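Local coordinates for PrimPol AEP domain (PP-N190) (Cyanophage S-2L, PDB 6ZP9), which probably synthesises primers and extends DNA strands for the phage, as the archaeo-eukaryotic primase (AEP) domain of a primase-polymerase, at residues F14-D17 and Q18-H22; E140-A143 and R144-A147; T153-N157 and P158-M162; C167-Q170 and R171-E174. One frame throughout, in Å; residues are numbered along the deposited sequence. Where two conformers were deposited one is given.

Overall arrangement
Along the chain the contacts follow one another in numerical order. Contact 1 opens helix 16-25, contact 2 lies within helix 135-149, contact 3 is the loop that leads from that helix into strand 161-163, and contact 4 turns the chain after that strand. Contacts 2 and 3, with centres about 11 Å apart, touch through Q142 with N155 and I146 with T153. Contacts 1 and 4, with centres about 15 Å apart, meet where I19 and F14 pack on C167. Contacts 1 and 3 come within about 5 Å at their nearest atoms without touching. Strands 161-163 and 177-179 belong to different four-stranded antiparallel sheets, and contact 4 lies in the connection that carries the chain across.

Contact 1. Residues F14-D17 and Q18-H22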
# COMPACT_ATOMS: atom_id res chain seq x y z
N PHE A 14 9.90 -1.97 15.39
CA PHE A 14 8.67 -1.84 14.63
C PHE A 14 7.53 -2.42 15.45
O PHE A 14 7.75 -3.15 16.43
CB PHE A 14 8.78 -2.59 13.29
CG PHE A 14 9.10 -4.05 13.45
CD1 PHE A 14 8.09 -4.98 13.62
CD2 PHE A 14 10.42 -4.49 13.49
CE1 PHE A 14 8.38 -6.32 13.80
CE2 PHE A 14 10.71 -5.82 13.66
CZ PHE A 14 9.70 -6.74 13.82
N ASP A 15 6.31 -2.12 15.03
CA ASP A 15 5.08 -2.61 15.67
C ASP A 15 4.59 -3.85 14.92
O ASP A 15 3.94 -3.74 13.88
CB ASP A 15 4.04 -1.49 15.69
CG ASP A 15 2.79 -1.86 16.47
OD1 ASP A 15 2.53 -3.07 16.64
OD2 ASP A 15 2.07 -0.93 16.90
N ARG A 16 4.87 -5.04 15.45
CA ARG A 16 4.53 -6.26 14.72
C ARG A 16 3.02 -6.42 14.54
O ARG A 16 2.57 -7.06 13.58
CB ARG A 16 5.10 -7.49 15.42
CG ARG A 16 4.34 -7.88 16.68
CD ARG A 16 4.87 -9.15 17.31
NE ARG A 16 4.89 -10.28 16.38
CZ ARG A 16 3.90 -11.16 16.24
NH1 ARG A 16 4.03 -12.16 15.38
NH2 ARG A 16 2.78 -11.05 16.96
N ASP A 17 2.22 -5.87 15.46
CA ASP A 17 0.77 -6.00 15.33
C ASP A 17 0.26 -5.23 14.13
O ASP A 17 -0.64 -5.68 13.42
CB ASP A 17 0.08 -5.52 16.60
CG ASP A 17 0.35 -6.43 17.80
OD1 ASP A 17 0.29 -7.67 17.65
OD2 ASP A 17 0.63 -5.89 18.90
N GLN A 18 0.84 -4.06 13.86
CA GLN A 18 0.42 -3.28 12.71
C GLN A 18 0.86 -3.95 11.41
O GLN A 18 0.12 -3.95 10.42
CB GLN A 18 0.95 -1.86 12.83
CG GLN A 18 0.11 -1.02 13.77
CD GLN A 18 -1.19 -0.56 13.13
OE1 GLN A 18 -1.17 0.14 12.12
NE2 GLN A 18 -2.32 -0.95 13.71
N ILE A 19 2.07 -4.52 11.38
CA ILE A 19 2.52 -5.24 10.19
C ILE A 19 1.56 -6.38 9.87
O ILE A 19 1.10 -6.52 8.72
CB ILE A 19 3.95 -5.75 10.38
CG1 ILE A 19 4.94 -4.59 10.38
CG2 ILE A 19 4.30 -6.76 9.27
CD1 ILE A 19 6.40 -5.04 10.43
N LEU A 20 1.25 -7.21 10.86
CA LEU A 20 0.36 -8.34 10.60
C LEU A 20 -1.04 -7.88 10.22
O LEU A 20 -1.70 -8.50 9.39
CB LEU A 20 0.32 -9.27 11.81
CG LEU A 20 1.64 -10.02 12.00
CD1 LEU A 20 1.60 -10.84 13.27
CD2 LEU A 20 1.97 -10.91 10.80
N LEU A 21 -1.50 -6.76 10.81
CA LEU A 21 -2.81 -6.22 10.45
C LEU A 21 -2.83 -5.75 9.00
O LEU A 21 -3.81 -5.98 8.28
CB LEU A 21 -3.19 -5.07 11.39
CG LEU A 21 -4.51 -4.37 11.05
CD1 LEU A 21 -5.70 -5.29 11.22
CD2 LEU A 21 -4.68 -3.11 11.89
N HIS A 22 -1.76 -5.08 8.55
CA HIS A 22 -1.66 -4.68 7.15
C HIS A 22 -1.79 -5.89 6.23
O HIS A 22 -2.56 -5.87 5.27
CB HIS A 22 -0.32 -3.96 6.93
CG HIS A 22 -0.29 -3.08 5.72
ND1 HIS A 22 0.70 -2.13 5.52
CD2 HIS A 22 -1.11 -3.00 4.64
CE1 HIS A 22 0.48 -1.50 4.37
NE2 HIS A 22 -0.61 -2.01 3.82
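The carbonyl oxygen of D15 is approached by two successive amides, those of Q18 and I19. I19 N donates to D15 O over 3.2 Å in a nearly straight bond, with an angle of 165° at the hydrogen, whereas Q18 N reaches the same oxygen only through a weak, strongly bent bond. The carboxylate of D15 adds a second acceptor: CG stands anti to the backbone N (chi1 -174°), which folds OD1 back over the start of the helix. There D15 OD1 takes weak bonds from D17 N at 3.1 Å and from Q18 N at 3.4 Å. D15 is therefore the N-cap of helix 16-25, and its negative charge beside the first-turn amides would be expected to interact favourably with the helix dipole. Beyond the cap the regular bonding continues, with L20 N donating to R16 O at 3.0 Å and L21 N to D17 O. The other carboxylate oxygen, D15 OD2, rests against Q18 CG at 3.7 Å. Q18 bends away at chi2 and sends OE1 to the backbone N of I178, tying the helix start to strand 177-179. Two further side-chain contacts flank the cap. The ring of F14 meets the end of I19, CD1 to CD1 at 3.6 Å, the two side chains crossing at about a right angle; F14 also lies on V58 and Q59 of helix 55-64. On the outer surface the R16 chain, bent at chi3, lays one face of its guanidinium over the L20 methyl CD1, which is 3.5 Å from R16 NH1.

Contact 2. Residues E140-A143 and R144-A147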
# COMPACT_ATOMS: atom_id res chain seq x y z
N GLU A 140 -6.75 -2.38 -15.11
CA GLU A 140 -7.79 -1.47 -15.58
C GLU A 140 -8.50 -0.78 -14.41
O GLU A 140 -8.73 0.43 -14.46
CB GLU A 140 -8.79 -2.23 -16.45
CG GLU A 140 -9.98 -1.37 -16.91
CD GLU A 140 -9.59 -0.33 -17.96
OE1 GLU A 140 -8.42 -0.32 -18.41
OE2 GLU A 140 -10.47 0.48 -18.35
N LEU A 141 -8.83 -1.54 -13.36
CA LEU A 141 -9.46 -0.95 -12.18
C LEU A 141 -8.56 0.10 -11.55
O LEU A 141 -9.03 1.18 -11.15
CB LEU A 141 -9.78 -2.03 -11.16
CG LEU A 141 -10.95 -2.97 -11.47
CD1 LEU A 141 -10.95 -4.16 -10.51
CD2 LEU A 141 -12.27 -2.23 -11.42
N GLN A 142 -7.26 -0.20 -11.43
CA GLN A 142 -6.35 0.73 -10.77
C GLN A 142 -6.19 2.00 -11.59
O GLN A 142 -6.14 3.11 -11.03
CB GLN A 142 -4.99 0.05 -10.55
CG GLN A 142 -3.93 0.88 -9.83
CD GLN A 142 -4.01 0.76 -8.32
OE1 GLN A 142 -5.06 0.46 -7.76
NE2 GLN A 142 -2.89 1.00 -7.65
N ALA A 143 -6.14 1.87 -12.92
CA ALA A 143 -6.04 3.05 -13.77
C ALA A 143 -7.29 3.91 -13.67
O ALA A 143 -7.20 5.14 -13.61
CB ALA A 143 -5.79 2.62 -15.22
N ARG A 144 -8.46 3.28 -13.64
CA ARG A 144 -9.70 4.04 -13.51
C ARG A 144 -9.78 4.73 -12.15
O ARG A 144 -10.28 5.86 -12.06
CB ARG A 144 -10.90 3.12 -13.71
CG ARG A 144 -10.99 2.59 -15.12
CD ARG A 144 -12.34 1.93 -15.32
NE ARG A 144 -12.43 1.24 -16.60
CZ ARG A 144 -13.58 0.85 -17.14
NH1 ARG A 144 -14.73 1.09 -16.51
NH2 ARG A 144 -13.58 0.22 -18.32
N LEU A 145 -9.31 4.06 -11.10
CA LEU A 145 -9.30 4.68 -9.77
C LEU A 145 -8.42 5.92 -9.77
O LEU A 145 -8.81 6.98 -9.25
CB LEU A 145 -8.82 3.66 -8.74
CG LEU A 145 -8.54 4.21 -7.33
CD1 LEU A 145 -9.83 4.59 -6.63
CD2 LEU A 145 -7.73 3.21 -6.49
N ILE A 146 -7.22 5.81 -10.35
CA ILE A 146 -6.31 6.95 -10.42
C ILE A 146 -6.96 8.12 -11.16
O ILE A 146 -6.87 9.27 -10.72
CB ILE A 146 -4.98 6.54 -11.08
CG1 ILE A 146 -4.21 5.57 -10.16
CG2 ILE A 146 -4.15 7.78 -11.45
CD1 ILE A 146 -3.07 4.83 -10.84
N ALA A 147 -7.63 7.83 -12.28
CA ALA A 147 -8.22 8.88 -13.10
C ALA A 147 -9.35 9.59 -12.36
O ALA A 147 -9.44 10.83 -12.38
CB ALA A 147 -8.74 8.27 -14.41
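Within helix 135-149, E140 and R144 form a salt bridge across one turn, from position i to i+4. R144 NE lies 2.7 Å from E140 OE2 and makes the straighter of two bonds, at 161°; R144 NH2 reaches the same oxygen at 3.1 Å along a more bent path. One carboxylate oxygen is thus held by two nitrogens, and it sits at the guanidinium edge, in the plane of that group. The carboxylate itself stands almost upright to the guanidinium, the planes being 79° apart, and OE2 is met on its anti side. E140 gets there by leaving the backbone with CG anti to N and then bending at chi2 (71°), while R144, extended from CG to NE, passes alongside E140 O and OE2. The remaining terminal nitrogen, R144 NH1, is bonded to L195 O, which ties helix 135-149 to the chain just after helix 188-194. Beneath the side chains the alpha-helical pattern is regular: R144 N donates to E140 O at 3.0 Å, and L145 N to L141 O at 2.9 Å. Another face of the helix is buried. I146 folds CG1 against the carbonyl Q142 O at 3.2 Å, and its CD1 lies 4.2 Å from Q142 CG. The buried Q142 amide is held at both ends, NE2 by N155 O and OE1 by F89 N. L145 CD2 lies near Q142 OE1, while L141 and L145 both pack on I88 of strand 85-90.

Contact 3. Residues T153-N157 and P158-M162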
# COMPACT_ATOMS: atom_id res chain seq x y z
N THR A 153 -0.26 9.28 -10.29
CA THR A 153 -0.34 8.30 -11.37
C THR A 153 0.84 7.33 -11.41
O THR A 153 0.84 6.41 -12.23
CB THR A 153 -0.44 9.00 -12.73
OG1 THR A 153 0.82 9.63 -13.03
CG2 THR A 153 -1.52 10.06 -12.71
N THR A 154 1.83 7.52 -10.53
CA THR A 154 2.97 6.61 -10.46
C THR A 154 2.56 5.21 -10.03
O THR A 154 3.12 4.21 -10.51
CB THR A 154 4.01 7.17 -9.49
OG1 THR A 154 4.64 8.32 -10.07
CG2 THR A 154 5.08 6.13 -9.16
N ASN A 155 1.59 5.11 -9.12
CA ASN A 155 1.26 3.84 -8.45
C ASN A 155 0.28 3.01 -9.30
O ASN A 155 -0.84 2.71 -8.88
CB ASN A 155 0.67 4.11 -7.07
CG ASN A 155 1.56 4.99 -6.21
OD1 ASN A 155 2.78 4.84 -6.18
ND2 ASN A 155 0.94 5.93 -5.50
N ARG A 156 0.71 2.64 -10.46
CA ARG A 156 -0.18 1.94 -11.35
C ARG A 156 0.20 0.53 -11.78
O ARG A 156 -0.57 -0.09 -12.44
CB ARG A 156 -0.35 2.80 -12.61
CG ARG A 156 0.88 2.92 -13.45
CD ARG A 156 0.72 3.94 -14.57
NE ARG A 156 -0.64 3.91 -15.12
CZ ARG A 156 -1.62 4.81 -14.98
NH1 ARG A 156 -2.78 4.59 -15.59
NH2 ARG A 156 -1.47 5.90 -14.28
N ASN A 157 1.39 0.07 -11.45
CA ASN A 157 1.90 -1.21 -11.93
C ASN A 157 1.66 -2.32 -10.91
O ASN A 157 1.60 -2.07 -9.71
CB ASN A 157 3.39 -1.12 -12.23
CG ASN A 157 4.18 -0.67 -11.03
OD1 ASN A 157 3.90 0.38 -10.44
ND2 ASN A 157 5.18 -1.47 -10.63
N PRO A 158 1.52 -3.58 -11.35
CA PRO A 158 1.10 -4.62 -10.41
C PRO A 158 2.11 -4.95 -9.32
O PRO A 158 1.70 -5.46 -8.27
CB PRO A 158 0.82 -5.84 -11.31
CG PRO A 158 1.50 -5.53 -12.61
CD PRO A 158 1.52 -4.04 -12.75
N SER A 159 3.40 -4.67 -9.49
CA SER A 159 4.36 -4.90 -8.42
C SER A 159 4.63 -3.65 -7.58
O SER A 159 5.63 -3.59 -6.87
CB SER A 159 5.68 -5.45 -8.98
OG SER A 159 6.32 -4.51 -9.81
N ARG A 160 3.74 -2.66 -7.64
CA ARG A 160 3.91 -1.43 -6.87
C ARG A 160 4.05 -1.75 -5.38
O ARG A 160 3.27 -2.54 -4.83
CB ARG A 160 2.73 -0.49 -7.10
CG ARG A 160 2.72 0.77 -6.23
CD ARG A 160 4.00 1.56 -6.37
NE ARG A 160 4.45 1.65 -7.76
CZ ARG A 160 5.32 2.55 -8.20
NH1 ARG A 160 5.68 2.57 -9.47
NH2 ARG A 160 5.83 3.45 -7.35
N VAL A 161 5.06 -1.13 -4.72
CA VAL A 161 5.23 -1.26 -3.27
C VAL A 161 4.52 -0.11 -2.58
O VAL A 161 4.41 0.99 -3.14
CB VAL A 161 6.72 -1.33 -2.85
CG1 VAL A 161 7.42 -2.49 -3.52
CG2 VAL A 161 7.44 -0.01 -3.15
N MET A 162 4.06 -0.33 -1.36
CA MET A 162 3.40 0.69 -0.55
C MET A 162 3.96 0.65 0.86
O MET A 162 4.34 -0.41 1.36
CB MET A 162 1.89 0.44 -0.59
CG MET A 162 1.18 0.64 -1.92
SD MET A 162 1.12 2.34 -2.45
CE MET A 162 -0.25 2.75 -1.43
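R160 leaves the backbone with CG anti to N (chi1 174°) and then bends at chi2 and chi3, curling its guanidinium back toward N157. N157 in turn holds CG between its own N and carbonyl carbon (chi1 57°), which lifts OD1 to meet it. R160 NE and R160 NH1 each donate to N157 OD1 over 3.0 Å, a side-on grip in which two nitrogens share one oxygen. OD1 lies in the guanidinium plane while the amide is turned 88° to it; NE uses an in-plane lone pair, and NH1 arrives tilted from the carbonyl plane. The same two residues close a type I beta turn, R160 N donating to N157 O at 3.0 Å from above the carbonyl plane, so backbone and side chain fasten one loop just before strand 161-163. Both N157 ND2 and S159 OG are bonded to D79 OD1, which ties the turn to D79. One guanidinium face is covered by the inverse gamma turn centred on N155: T154 O stands over its rim, 3.2 Å from R160 NH1 but poorly aligned for bonding. T154 CG2 approaches R160 NH2 at 3.3 Å, and N155 OD1 touches R160 CD at 3.5 Å, while N155 ND2 is held by E91 OE2.

Contact 4. Residues C167-Q170 and R171-E174; sequences CPHQ and RTGE
The side chains of H169 and R171 lie side by side and point the same way, yet ring and guanidinium planes are 89° apart. R171 NE reaches H169 NE2 at 3.4 Å in a weak bond, edge to edge, with the arginine chain bent at chi3. The other ring nitrogen, H169 ND1, is bonded to R163 NH2 of strand 161-163. T172 crosses obliquely beside the ring: its OG1 lies 3.5 Å from H169 CD2, near the ring plane, and its CG2 sits over the centre of the R171 guanidinium face. T172 OG1 also accepts from E174 N at 3.1 Å, forming an ST turn. Q170 points away and is tied by NE2 to F66 O and V62 O. Backbone bonds join the two limbs beneath these side chains. H169 N donates to E174 O at 2.8 Å, and G173 N to H169 O at 2.6 Å, almost along the C=O direction. G173 has a positive phi (84°), a conformation readily open to glycine. Q170 and R171 in right-handed helical conformation, T172 near it, then G173 in the left-handed region, closed by those two bonds, resemble the four-residue loop of a 4:6 beta-hairpin.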
# COMPACT_ATOMS: atom_id res chain seq x y z
N CYS A 167 5.93 0.53 10.81
CA CYS A 167 7.34 0.90 10.70
C CYS A 167 7.48 2.41 10.61
O CYS A 167 6.57 3.09 10.11
CB CYS A 167 8.01 0.27 9.47
SG CYS A 167 7.81 -1.52 9.38
N PRO A 168 8.60 2.96 11.08
CA PRO A 168 8.74 4.41 11.09
C PRO A 168 9.01 5.02 9.72
O PRO A 168 9.70 4.44 8.87
CB PRO A 168 9.94 4.64 12.03
CG PRO A 168 10.70 3.37 12.00
CD PRO A 168 9.69 2.27 11.80
N HIS A 169 8.41 6.20 9.53
CA HIS A 169 8.82 7.16 8.51
C HIS A 169 10.11 7.80 9.00
O HIS A 169 10.10 8.55 9.97
CB HIS A 169 7.69 8.17 8.33
CG HIS A 169 7.97 9.27 7.36
ND1 HIS A 169 7.78 9.13 6.00
CD2 HIS A 169 8.37 10.55 7.55
CE1 HIS A 169 8.08 10.26 5.40
NE2 HIS A 169 8.44 11.14 6.31
N GLN A 170 11.23 7.47 8.35
CA GLN A 170 12.53 7.74 8.97
C GLN A 170 12.84 9.22 9.12
O GLN A 170 13.62 9.59 10.00
CB GLN A 170 13.64 7.07 8.16
CG GLN A 170 13.65 5.55 8.26
CD GLN A 170 14.18 5.04 9.59
OE1 GLN A 170 14.55 5.82 10.47
NE2 GLN A 170 14.26 3.72 9.73
N ARG A 171 12.23 10.08 8.30
CA ARG A 171 12.51 11.51 8.40
C ARG A 171 11.99 12.09 9.71
O ARG A 171 12.65 12.93 10.32
CB ARG A 171 11.91 12.25 7.20
CG ARG A 171 12.23 13.75 7.13
CD ARG A 171 11.53 14.42 5.94
NE ARG A 171 10.10 14.11 5.90
CZ ARG A 171 9.12 14.98 6.15
NH1 ARG A 171 9.41 16.23 6.47
NH2 ARG A 171 7.85 14.59 6.09
N THR A 172 10.82 11.63 10.16
CA THR A 172 10.20 12.15 11.38
C THR A 172 10.16 11.15 12.52
O THR A 172 10.02 11.56 13.68
CB THR A 172 8.76 12.60 11.09
OG1 THR A 172 7.93 11.44 10.91
CG2 THR A 172 8.71 13.43 9.83
N GLY A 173 10.29 9.86 12.25
CA GLY A 173 10.11 8.86 13.27
C GLY A 173 8.68 8.44 13.53
O GLY A 173 8.46 7.50 14.29
N GLU A 174 7.70 9.12 12.92
CA GLU A 174 6.30 8.73 13.09
C GLU A 174 6.09 7.32 12.54
O GLU A 174 6.55 7.00 11.44
CB GLU A 174 5.38 9.72 12.38
CG GLU A 174 3.90 9.43 12.61
CD GLU A 174 2.95 10.47 12.01
OE1 GLU A 174 3.36 11.64 11.81
OE2 GLU A 174 1.78 10.11 11.73